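Local coordinates for protein acetaldehyde dehydrogenase (Acetylating) (Geobacillus thermoglucosidasius, PDB 5J78) that probably catalyses the reversible, NAD-dependent and coenzyme A-acylating oxidation of acetaldehyde to acetyl-CoA, at residues V103-G114 with F149-R158; E276-K286 with E362-V373. One frame throughout, in Å; residues are numbered along the deposited sequence.

Interaction 1 of 2, residues V103-G114 with F149-R158; sequences VYNSIKDVKTVG and FKALIAVKAR. With GOL (glycerol), chain J.
Lys-156, on the last turn of helix 143-156, extends into the type I beta turn from Ile-107 to Val-110. With CG anti to the backbone N (chi1 172°) and a bend at chi2, its chain passes the CD1 methyl of Ile-107 and brings NZ between the carbonyls of Lys-108 and Val-110. NZ bonds Lys-108 O at 3.1 Å, from above that carbonyl's plane, and more weakly Val-110 O; it also forms a salt bridge with Asp-59. Further along, Thr-112 OG1 donates to Lys-156 O over 2.7 Å, nearly along the C=O axis. The chain of Arg-158, bent at chi2 and chi3, puts NH1 in the carbonyl plane of Thr-112 O, on a lone pair, at 3.1 Å, while the Val-113 CG2 methyl rests 3.7 Å from Arg-158 CD. A glycerol, probably from the crystallisation liquor, takes bonds from Gly-114 N and Arg-158 NH1 through its O3, and Arg-158 NH2 also bonds Glu-51 O. Behind this polar end the helical segments 103-107 and 149-156 run nearly parallel (crossing angle -17°) and pack Val-103 CG2 3.9 Å from Phe-149 CD1 and Ile-107 CD1 4.0 Å from Leu-152 CB. A Schellman motif at Arg-158 closes helix 143-156, and Gln-55 OE1 accepts a hydrogen bond from Thr-112 N. The buried ammonium of Lys-156 is thus balanced by Asp-59 and by turn carbonyls, which is likely to fix the path of the chain leaving helix 89-107.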
loop_
_atom_site.group_PDB
_atom_site.type_symbol
_atom_site.label_atom_id
_atom_site.label_comp_id
_atom_site.label_asym_id
_atom_site.label_seq_id
_atom_site.Cartn_x
_atom_site.Cartn_y
_atom_site.Cartn_z
ATOM N N VAL A 103 -4.191 35.126 20.623
ATOM C CA VAL A 103 -5.123 34.093 20.184
ATOM C C VAL A 103 -6.349 34.069 21.084
ATOM O O VAL A 103 -7.478 34.030 20.605
ATOM C CB VAL A 103 -4.463 32.704 20.159
ATOM C CG1 VAL A 103 -5.485 31.617 19.943
ATOM C CG2 VAL A 103 -3.392 32.648 19.088
ATOM N N TYR A 104 -6.129 34.101 22.388
ATOM C CA TYR A 104 -7.227 34.155 23.331
ATOM C C TYR A 104 -8.174 35.324 23.044
ATOM O O TYR A 104 -9.400 35.154 22.955
ATOM C CB TYR A 104 -6.700 34.274 24.755
ATOM C CG TYR A 104 -7.827 34.482 25.724
ATOM C CD1 TYR A 104 -8.697 33.455 26.014
ATOM C CD2 TYR A 104 -8.023 35.710 26.338
ATOM C CE1 TYR A 104 -9.756 33.632 26.899
ATOM C CE2 TYR A 104 -9.063 35.908 27.218
ATOM C CZ TYR A 104 -9.928 34.862 27.500
ATOM O OH TYR A 104 -10.970 35.056 28.373
ATOM N N ASN A 105 -7.606 36.514 22.918
ATOM C CA ASN A 105 -8.410 37.707 22.692
ATOM C C ASN A 105 -9.211 37.631 21.389
ATOM O O ASN A 105 -10.312 38.149 21.327
ATOM C CB ASN A 105 -7.503 38.951 22.712
ATOM C CG ASN A 105 -7.074 39.329 24.125
ATOM O OD1 ASN A 105 -7.756 39.005 25.108
ATOM N ND2 ASN A 105 -5.957 40.024 24.235
ATOM N N SER A 106 -8.680 36.954 20.370
ATOM C CA SER A 106 -9.365 36.847 19.084
ATOM C C SER A 106 -10.499 35.810 19.064
ATOM O O SER A 106 -11.255 35.756 18.112
ATOM C CB SER A 106 -8.375 36.486 17.981
ATOM O OG SER A 106 -8.069 35.110 18.050
ATOM N N ILE A 107 -10.607 34.972 20.091
ATOM C CA ILE A 107 -11.627 33.936 20.089
ATOM C C ILE A 107 -12.580 34.044 21.277
ATOM O O ILE A 107 -13.654 33.446 21.262
ATOM C CB ILE A 107 -10.993 32.494 20.068
ATOM C CG1 ILE A 107 -10.269 32.158 21.381
ATOM C CG2 ILE A 107 -10.053 32.357 18.873
ATOM C CD1 ILE A 107 -9.786 30.698 21.491
ATOM N N LYS A 108 -12.205 34.810 22.298
ATOM C CA LYS A 108 -12.961 34.789 23.547
ATOM C C LYS A 108 -14.403 35.286 23.385
ATOM O O LYS A 108 -15.282 34.839 24.107
ATOM C CB LYS A 108 -12.254 35.610 24.628
ATOM C CG LYS A 108 -12.166 37.102 24.349
ATOM C CD LYS A 108 -11.478 37.826 25.504
ATOM C CE LYS A 108 -11.695 39.333 25.460
ATOM N NZ LYS A 108 -10.429 40.042 25.184
ATOM N N ASP A 109 -14.649 36.192 22.442
ATOM C CA ASP A 109 -16.009 36.684 22.210
ATOM C C ASP A 109 -16.727 35.989 21.028
ATOM O O ASP A 109 -17.813 36.397 20.645
ATOM C CB ASP A 109 -15.986 38.199 21.986
ATOM C CG ASP A 109 -15.484 38.965 23.220
ATOM O OD1 ASP A 109 -15.740 38.507 24.358
ATOM O OD2 ASP A 109 -14.821 40.010 23.049
ATOM N N VAL A 110 -16.155 34.929 20.470
ATOM C CA VAL A 110 -16.835 34.214 19.389
ATOM C C VAL A 110 -17.938 33.308 19.956
ATOM O O VAL A 110 -17.740 32.570 20.925
ATOM C CB VAL A 110 -15.852 33.377 18.539
ATOM C CG1 VAL A 110 -16.614 32.492 17.542
ATOM C CG2 VAL A 110 -14.881 34.285 17.788
ATOM N N LYS A 111 -19.118 33.366 19.359
ATOM C CA LYS A 111 -20.185 32.453 19.765
ATOM C C LYS A 111 -19.926 31.063 19.190
ATOM O O LYS A 111 -19.706 30.927 17.995
ATOM C CB LYS A 111 -21.553 32.970 19.303
ATOM C CG LYS A 111 -21.969 34.297 19.928
ATOM C CD LYS A 111 -23.290 34.799 19.330
ATOM C CE LYS A 111 -23.847 35.991 20.084
ATOM N NZ LYS A 111 -25.170 36.412 19.525
ATOM N N THR A 112 -19.975 30.040 20.036
ATOM C CA THR A 112 -19.711 28.663 19.604
ATOM C C THR A 112 -20.679 27.621 20.171
ATOM O O THR A 112 -20.535 26.431 19.888
ATOM C CB THR A 112 -18.281 28.226 20.004
ATOM O OG1 THR A 112 -18.126 28.339 21.430
ATOM C CG2 THR A 112 -17.261 29.088 19.331
ATOM N N VAL A 113 -21.654 28.057 20.964
ATOM C CA VAL A 113 -22.625 27.131 21.561
ATOM C C VAL A 113 -24.023 27.380 21.019
ATOM O O VAL A 113 -24.486 28.510 21.016
ATOM C CB VAL A 113 -22.700 27.251 23.106
ATOM C CG1 VAL A 113 -23.757 26.278 23.671
ATOM C CG2 VAL A 113 -21.364 26.987 23.739
ATOM N N GLY A 114 -24.702 26.321 20.593
ATOM C CA GLY A 114 -26.100 26.425 20.225
ATOM C C GLY A 114 -26.321 27.256 18.973
ATOM O O GLY A 114 -25.525 27.248 18.033
ATOM N N PHE A 149 -1.967 27.477 21.356
ATOM C CA PHE A 149 -2.838 27.999 20.301
ATOM C C PHE A 149 -3.935 26.990 19.933
ATOM O O PHE A 149 -5.121 27.310 19.983
ATOM C CB PHE A 149 -1.967 28.386 19.088
ATOM C CG PHE A 149 -2.666 28.275 17.764
ATOM C CD1 PHE A 149 -3.692 29.162 17.411
ATOM C CD2 PHE A 149 -2.289 27.298 16.859
ATOM C CE1 PHE A 149 -4.346 29.041 16.178
ATOM C CE2 PHE A 149 -2.939 27.170 15.634
ATOM C CZ PHE A 149 -3.970 28.043 15.295
ATOM N N LYS A 150 -3.539 25.756 19.627
ATOM C CA LYS A 150 -4.494 24.730 19.205
ATOM C C LYS A 150 -5.437 24.290 20.317
ATOM O O LYS A 150 -6.624 24.010 20.072
ATOM C CB LYS A 150 -3.746 23.518 18.641
ATOM C CG LYS A 150 -3.124 23.809 17.292
ATOM C CD LYS A 150 -2.494 22.574 16.650
ATOM C CE LYS A 150 -1.986 22.919 15.254
ATOM N NZ LYS A 150 -1.294 21.793 14.571
ATOM N N ALA A 151 -4.932 24.216 21.540
ATOM C CA ALA A 151 -5.786 23.803 22.650
ATOM C C ALA A 151 -6.872 24.828 22.901
ATOM O O ALA A 151 -8.026 24.459 23.118
ATOM C CB ALA A 151 -4.968 23.583 23.918
ATOM N N LEU A 152 -6.506 26.110 22.882
ATOM C CA LEU A 152 -7.486 27.181 23.068
ATOM C C LEU A 152 -8.583 27.158 21.968
ATOM O O LEU A 152 -9.763 27.205 22.275
ATOM C CB LEU A 152 -6.801 28.547 23.077
ATOM C CG LEU A 152 -5.979 28.928 24.314
ATOM C CD1 LEU A 152 -5.194 30.186 23.987
ATOM C CD2 LEU A 152 -6.876 29.096 25.534
ATOM N N ILE A 153 -8.196 27.099 20.693
ATOM C CA ILE A 153 -9.207 27.152 19.631
ATOM C C ILE A 153 -10.019 25.852 19.581
ATOM O O ILE A 153 -11.201 25.873 19.249
ATOM C CB ILE A 153 -8.599 27.438 18.226
ATOM C CG1 ILE A 153 -7.662 26.323 17.735
ATOM C CG2 ILE A 153 -7.883 28.808 18.192
ATOM C CD1 ILE A 153 -7.275 26.494 16.247
ATOM N N ALA A 154 -9.406 24.727 19.932
ATOM C CA ALA A 154 -10.141 23.465 19.934
ATOM C C ALA A 154 -11.191 23.437 21.027
ATOM O O ALA A 154 -12.324 23.004 20.797
ATOM C CB ALA A 154 -9.191 22.274 20.093
ATOM N N VAL A 155 -10.826 23.879 22.228
ATOM C CA VAL A 155 -11.754 23.776 23.355
ATOM C C VAL A 155 -12.861 24.833 23.246
ATOM O O VAL A 155 -14.011 24.565 23.558
ATOM C CB VAL A 155 -11.013 23.903 24.704
ATOM C CG1 VAL A 155 -11.997 23.987 25.890
ATOM C CG2 VAL A 155 -10.082 22.719 24.887
ATOM N N LYS A 156 -12.512 26.025 22.779
ATOM C CA LYS A 156 -13.497 27.082 22.585
ATOM C C LYS A 156 -14.607 26.630 21.616
ATOM O O LYS A 156 -15.769 27.002 21.795
ATOM C CB LYS A 156 -12.800 28.349 22.082
ATOM C CG LYS A 156 -13.712 29.494 21.638
ATOM C CD LYS A 156 -14.443 30.159 22.783
ATOM C CE LYS A 156 -15.587 31.020 22.238
ATOM N NZ LYS A 156 -16.130 32.014 23.217
ATOM N N ALA A 157 -14.261 25.808 20.621
ATOM C CA ALA A 157 -15.264 25.278 19.681
ATOM C C ALA A 157 -15.912 23.984 20.179
ATOM O O ALA A 157 -16.722 23.355 19.466
ATOM C CB ALA A 157 -14.634 25.066 18.312
ATOM N N ARG A 158 -15.528 23.594 21.393
ATOM C CA ARG A 158 -16.142 22.504 22.167
ATOM C C ARG A 158 -15.698 21.115 21.726
ATOM O O ARG A 158 -16.451 20.147 21.810
ATOM C CB ARG A 158 -17.671 22.608 22.128
ATOM C CG ARG A 158 -18.200 23.955 22.644
ATOM C CD ARG A 158 -19.485 24.372 21.958
ATOM N NE ARG A 158 -20.600 23.555 22.400
ATOM C CZ ARG A 158 -21.659 23.248 21.659
ATOM N NH1 ARG A 158 -21.783 23.689 20.421
ATOM N NH2 ARG A 158 -22.616 22.504 22.170
HETATM C C1 GOL J . -25.354 20.798 21.062
HETATM O O1 GOL J . -26.136 21.809 21.653
HETATM C C2 GOL J . -24.984 21.182 19.639
HETATM O O2 GOL J . -25.590 20.261 18.746
HETATM C C3 GOL J . -25.456 22.586 19.299
HETATM O O3 GOL J . -24.714 23.574 19.972
HETATM O O HOH W 1 -19.222 24.366 18.401
#

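Interaction 2 of 2, residues E276-K286 with E362-V373; sequences EQALLVDESIK and EKLSPILAFYIV. Unlike the reference sequence in segment 362-373: Ile-372 (reference Thr).
Glu-362 lays its CG against the amide of Gln-277, and Lys-363 follows with two bonds to the same residue. Lys-363 N meets Gln-277 OE1 at 3.0 Å from above the amide plane, and Lys-363 NZ reaches Gln-277 O at 2.9 Å, with Phe-359 O and Ile-361 O as further partners. Gln-277 NE2 donates to a water. An alanine in place of Gln-277 would probably leave Lys-363 N without its acceptor and that water without the amide donor, loosening the loop ahead of the strand. Leu-368, its CG anti to the backbone N (chi1 -159°), sets CD2 3.7 Å from Leu-279 CG. Ala-369 N donates to Gln-277 O from the face opposite Lys-363 NZ, opening a parallel ladder between two neighbouring strands of the seven-stranded parallel sheet of the aldehyde dehydrogenase fold. Phe-370 places CE2 3.7 Å from Val-281 CG2, on the side covered by helix 286-295. Tyr-371, across the sheet, lies alongside Leu-280, Tyr-371 CD1 3.9 Å from Leu-280 CD2, beneath helix 376-388; its N bonds Leu-279 O at 2.7 Å and its OH bonds Glu-352 O. Ile-372 turns CD1 to Lys-286 CG and CG2 to Glu-283 CG. Val-373 N bonds Val-281 O, and its own O receives Glu-283 N at 2.8 Å.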
loop_
_atom_site.group_PDB
_atom_site.type_symbol
_atom_site.label_atom_id
_atom_site.label_comp_id
_atom_site.label_asym_id
_atom_site.label_seq_id
_atom_site.Cartn_x
_atom_site.Cartn_y
_atom_site.Cartn_z
ATOM N N GLU A 276 11.424 36.334 7.247
ATOM C CA GLU A 276 12.059 36.765 6.003
ATOM C C GLU A 276 13.172 35.798 5.615
ATOM O O GLU A 276 13.846 35.276 6.492
ATOM C CB GLU A 276 12.604 38.177 6.162
ATOM C CG GLU A 276 11.543 39.213 6.429
ATOM C CD GLU A 276 11.164 39.390 7.897
ATOM O OE1 GLU A 276 11.468 38.517 8.741
ATOM O OE2 GLU A 276 10.527 40.426 8.199
ATOM N N GLN A 277 13.338 35.528 4.319
ATOM C CA GLN A 277 14.437 34.678 3.832
ATOM C C GLN A 277 15.319 35.365 2.783
ATOM O O GLN A 277 16.497 35.024 2.629
ATOM C CB GLN A 277 13.890 33.384 3.254
ATOM C CG GLN A 277 13.101 32.571 4.255
ATOM C CD GLN A 277 13.944 32.071 5.416
ATOM O OE1 GLN A 277 15.171 31.986 5.317
ATOM N NE2 GLN A 277 13.284 31.713 6.518
ATOM N N ALA A 278 14.765 36.343 2.082
ATOM C CA ALA A 278 15.504 37.046 1.043
ATOM C C ALA A 278 14.984 38.459 0.959
ATOM O O ALA A 278 13.780 38.684 1.033
ATOM C CB ALA A 278 15.374 36.338 -0.305
ATOM N N LEU A 279 15.897 39.420 0.858
ATOM C CA LEU A 279 15.510 40.799 0.623
ATOM C C LEU A 279 15.752 41.109 -0.840
ATOM O O LEU A 279 16.759 40.695 -1.407
ATOM C CB LEU A 279 16.291 41.771 1.500
ATOM C CG LEU A 279 16.190 41.595 3.008
ATOM C CD1 LEU A 279 16.998 42.714 3.668
ATOM C CD2 LEU A 279 14.747 41.617 3.471
ATOM N N LEU A 280 14.808 41.825 -1.439
ATOM C CA LEU A 280 14.923 42.313 -2.810
ATOM C C LEU A 280 14.983 43.831 -2.705
ATOM O O LEU A 280 14.049 44.443 -2.182
ATOM C CB LEU A 280 13.734 41.855 -3.664
ATOM C CG LEU A 280 13.185 40.461 -3.357
ATOM C CD1 LEU A 280 11.941 40.240 -4.188
ATOM C CD2 LEU A 280 14.206 39.363 -3.629
ATOM N N VAL A 281 16.080 44.442 -3.157
ATOM C CA VAL A 281 16.313 45.861 -2.872
ATOM C C VAL A 281 16.566 46.688 -4.132
ATOM O O VAL A 281 17.360 46.310 -5.005
ATOM C CB VAL A 281 17.499 46.021 -1.888
ATOM C CG1 VAL A 281 17.723 47.479 -1.521
ATOM C CG2 VAL A 281 17.230 45.213 -0.636
ATOM N N ASP A 282 15.858 47.813 -4.220
ATOM C CA ASP A 282 16.001 48.726 -5.349
ATOM C C ASP A 282 17.449 49.212 -5.366
ATOM O O ASP A 282 17.989 49.586 -4.332
ATOM C CB ASP A 282 15.029 49.917 -5.238
ATOM C CG ASP A 282 13.688 49.671 -5.919
ATOM O OD1 ASP A 282 13.550 48.689 -6.683
ATOM O OD2 ASP A 282 12.777 50.495 -5.693
ATOM N N GLU A 283 18.073 49.162 -6.531
ATOM C CA GLU A 283 19.466 49.521 -6.672
ATOM C C GLU A 283 19.684 50.927 -6.153
ATOM O O GLU A 283 20.655 51.194 -5.458
ATOM C CB GLU A 283 19.901 49.408 -8.125
ATOM C CG GLU A 283 21.400 49.239 -8.286
ATOM C CD GLU A 283 21.829 49.191 -9.738
ATOM O OE1 GLU A 283 21.106 49.752 -10.590
ATOM O OE2 GLU A 283 22.888 48.590 -10.026
ATOM N N SER A 284 18.736 51.806 -6.438
ATOM C CA SER A 284 18.856 53.199 -6.073
ATOM C C SER A 284 19.051 53.449 -4.574
ATOM O O SER A 284 19.496 54.532 -4.200
ATOM C CB SER A 284 17.621 53.960 -6.551
ATOM O OG SER A 284 16.441 53.412 -6.001
ATOM N N ILE A 285 18.715 52.477 -3.723
ATOM C CA ILE A 285 18.866 52.642 -2.270
ATOM C C ILE A 285 19.685 51.505 -1.659
ATOM O O ILE A 285 19.746 51.354 -0.443
ATOM C CB ILE A 285 17.508 52.718 -1.546
ATOM C CG1 ILE A 285 16.667 51.454 -1.818
ATOM C CG2 ILE A 285 16.760 53.983 -1.961
ATOM C CD1 ILE A 285 15.629 51.148 -0.739
ATOM N N LYS A 286 20.324 50.723 -2.514
ATOM C CA LYS A 286 21.145 49.605 -2.077
ATOM C C LYS A 286 22.163 50.015 -0.993
ATOM O O LYS A 286 22.130 49.501 0.138
ATOM C CB LYS A 286 21.859 49.016 -3.291
ATOM C CG LYS A 286 22.854 47.908 -2.984
ATOM C CD LYS A 286 24.280 48.398 -3.116
ATOM C CE LYS A 286 25.266 47.252 -3.382
ATOM N NZ LYS A 286 25.573 46.450 -2.167
ATOM N N GLU A 362 14.717 28.252 2.014
ATOM C CA GLU A 362 14.227 28.588 3.337
ATOM C C GLU A 362 15.276 28.122 4.335
ATOM O O GLU A 362 15.631 26.941 4.369
ATOM C CB GLU A 362 12.859 27.930 3.635
ATOM C CG GLU A 362 12.215 28.484 4.908
ATOM C CD GLU A 362 11.041 27.682 5.447
ATOM O OE1 GLU A 362 10.801 26.545 4.989
ATOM O OE2 GLU A 362 10.350 28.219 6.346
ATOM N N LYS A 363 15.755 29.036 5.169
ATOM C CA LYS A 363 16.924 28.736 6.001
ATOM C C LYS A 363 16.600 28.554 7.484
ATOM O O LYS A 363 17.414 27.997 8.229
ATOM C CB LYS A 363 17.974 29.852 5.807
ATOM C CG LYS A 363 18.503 29.877 4.364
ATOM C CD LYS A 363 19.289 31.137 4.002
ATOM C CE LYS A 363 18.408 32.360 3.885
ATOM N NZ LYS A 363 17.605 32.379 2.628
ATOM N N LEU A 364 15.416 29.011 7.896
ATOM C CA LEU A 364 14.934 28.839 9.270
ATOM C C LEU A 364 16.037 29.159 10.283
ATOM O O LEU A 364 16.267 28.429 11.242
ATOM C CB LEU A 364 14.406 27.416 9.487
ATOM C CG LEU A 364 13.010 27.101 8.907
ATOM C CD1 LEU A 364 12.665 25.628 9.085
ATOM C CD2 LEU A 364 11.928 27.960 9.534
ATOM N N SER A 365 16.726 30.264 10.044
ATOM C CA SER A 365 17.849 30.668 10.887
ATOM C C SER A 365 18.218 32.105 10.520
ATOM O O SER A 365 17.711 32.647 9.524
ATOM C CB SER A 365 19.042 29.721 10.707
ATOM O OG SER A 365 19.512 29.765 9.370
ATOM N N PRO A 366 19.080 32.741 11.321
ATOM C CA PRO A 366 19.353 34.162 11.098
ATOM C C PRO A 366 20.341 34.367 9.944
ATOM O O PRO A 366 21.412 34.963 10.096
ATOM C CB PRO A 366 19.917 34.627 12.446
ATOM C CG PRO A 366 19.709 33.507 13.390
ATOM C CD PRO A 366 19.666 32.271 12.583
ATOM N N ILE A 367 19.949 33.848 8.785
ATOM C CA ILE A 367 20.639 34.055 7.520
ATOM C C ILE A 367 19.641 34.604 6.521
ATOM O O ILE A 367 18.527 34.093 6.388
ATOM C CB ILE A 367 21.247 32.760 6.957
ATOM C CG1 ILE A 367 22.140 32.109 8.003
ATOM C CG2 ILE A 367 22.011 33.056 5.675
ATOM C CD1 ILE A 367 22.705 30.735 7.614
ATOM N N LEU A 368 20.076 35.611 5.784
ATOM C CA LEU A 368 19.232 36.359 4.885
ATOM C C LEU A 368 19.956 36.522 3.557
ATOM O O LEU A 368 21.112 36.945 3.543
ATOM C CB LEU A 368 18.911 37.714 5.523
ATOM C CG LEU A 368 17.708 38.509 5.064
ATOM C CD1 LEU A 368 16.421 37.677 5.087
ATOM C CD2 LEU A 368 17.566 39.727 5.953
ATOM N N ALA A 369 19.312 36.162 2.449
ATOM C CA ALA A 369 19.851 36.478 1.117
ATOM C C ALA A 369 19.538 37.924 0.766
ATOM O O ALA A 369 18.546 38.476 1.232
ATOM C CB ALA A 369 19.286 35.547 0.060
ATOM N N PHE A 370 20.385 38.526 -0.071
ATOM C CA PHE A 370 20.261 39.934 -0.445
ATOM C C PHE A 370 20.338 40.102 -1.960
ATOM O O PHE A 370 21.400 39.905 -2.554
ATOM C CB PHE A 370 21.372 40.751 0.228
ATOM C CG PHE A 370 21.201 42.241 0.115
ATOM C CD1 PHE A 370 21.682 42.937 -0.984
ATOM C CD2 PHE A 370 20.583 42.951 1.121
ATOM C CE1 PHE A 370 21.533 44.306 -1.075
ATOM C CE2 PHE A 370 20.430 44.327 1.029
ATOM C CZ PHE A 370 20.907 45.002 -0.063
ATOM N N TYR A 371 19.217 40.470 -2.575
ATOM C CA TYR A 371 19.138 40.606 -4.030
ATOM C C TYR A 371 18.942 42.057 -4.399
ATOM O O TYR A 371 18.098 42.754 -3.819
ATOM C CB TYR A 371 17.991 39.783 -4.627
ATOM C CG TYR A 371 18.127 38.283 -4.519
ATOM C CD1 TYR A 371 17.716 37.610 -3.374
ATOM C CD2 TYR A 371 18.622 37.535 -5.576
ATOM C CE1 TYR A 371 17.822 36.225 -3.278
ATOM C CE2 TYR A 371 18.729 36.156 -5.493
ATOM C CZ TYR A 371 18.328 35.506 -4.339
ATOM O OH TYR A 371 18.443 34.135 -4.245
ATOM N N ILE A 372 19.720 42.488 -5.386
ATOM C CA ILE A 372 19.601 43.820 -5.982
ATOM C C ILE A 372 18.662 43.773 -7.178
ATOM O O ILE A 372 18.797 42.899 -8.033
ATOM C CB ILE A 372 20.962 44.367 -6.492
ATOM C CG1 ILE A 372 22.145 43.852 -5.663
ATOM C CG2 ILE A 372 20.937 45.899 -6.537
ATOM C CD1 ILE A 372 22.184 44.379 -4.307
ATOM N N VAL A 373 17.734 44.717 -7.258
ATOM C CA VAL A 373 16.800 44.741 -8.379
ATOM C C VAL A 373 16.692 46.158 -8.885
ATOM O O VAL A 373 16.952 47.100 -8.138
ATOM C CB VAL A 373 15.402 44.211 -7.992
ATOM C CG1 VAL A 373 15.520 42.831 -7.377
ATOM C CG2 VAL A 373 14.678 45.173 -7.049
HETATM O O HOH W 2 14.252 32.246 9.181
#

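How the interactions relate
Both contacts are largely buried, yet they lie on opposite sides of the chain's centre, their own centres about 38 Å apart and their nearest atoms about 15 Å apart. They share no helix or strand. Interaction 1 joins two helices and the loop beyond one of them, where apolar side chains pack between the helices and lysine, threonine and arginine groups bond backbone carbonyls beyond. Interaction 2 joins neighbouring strands inside a parallel sheet, so main-chain bonds carry it and apolar side chains cover both faces; side-chain polarity gathers at the strand ends. Among the residues that meet across each contact, only Asp-109 in the turn of 103-114 and Glu-283 beyond strand 276-282 are exposed.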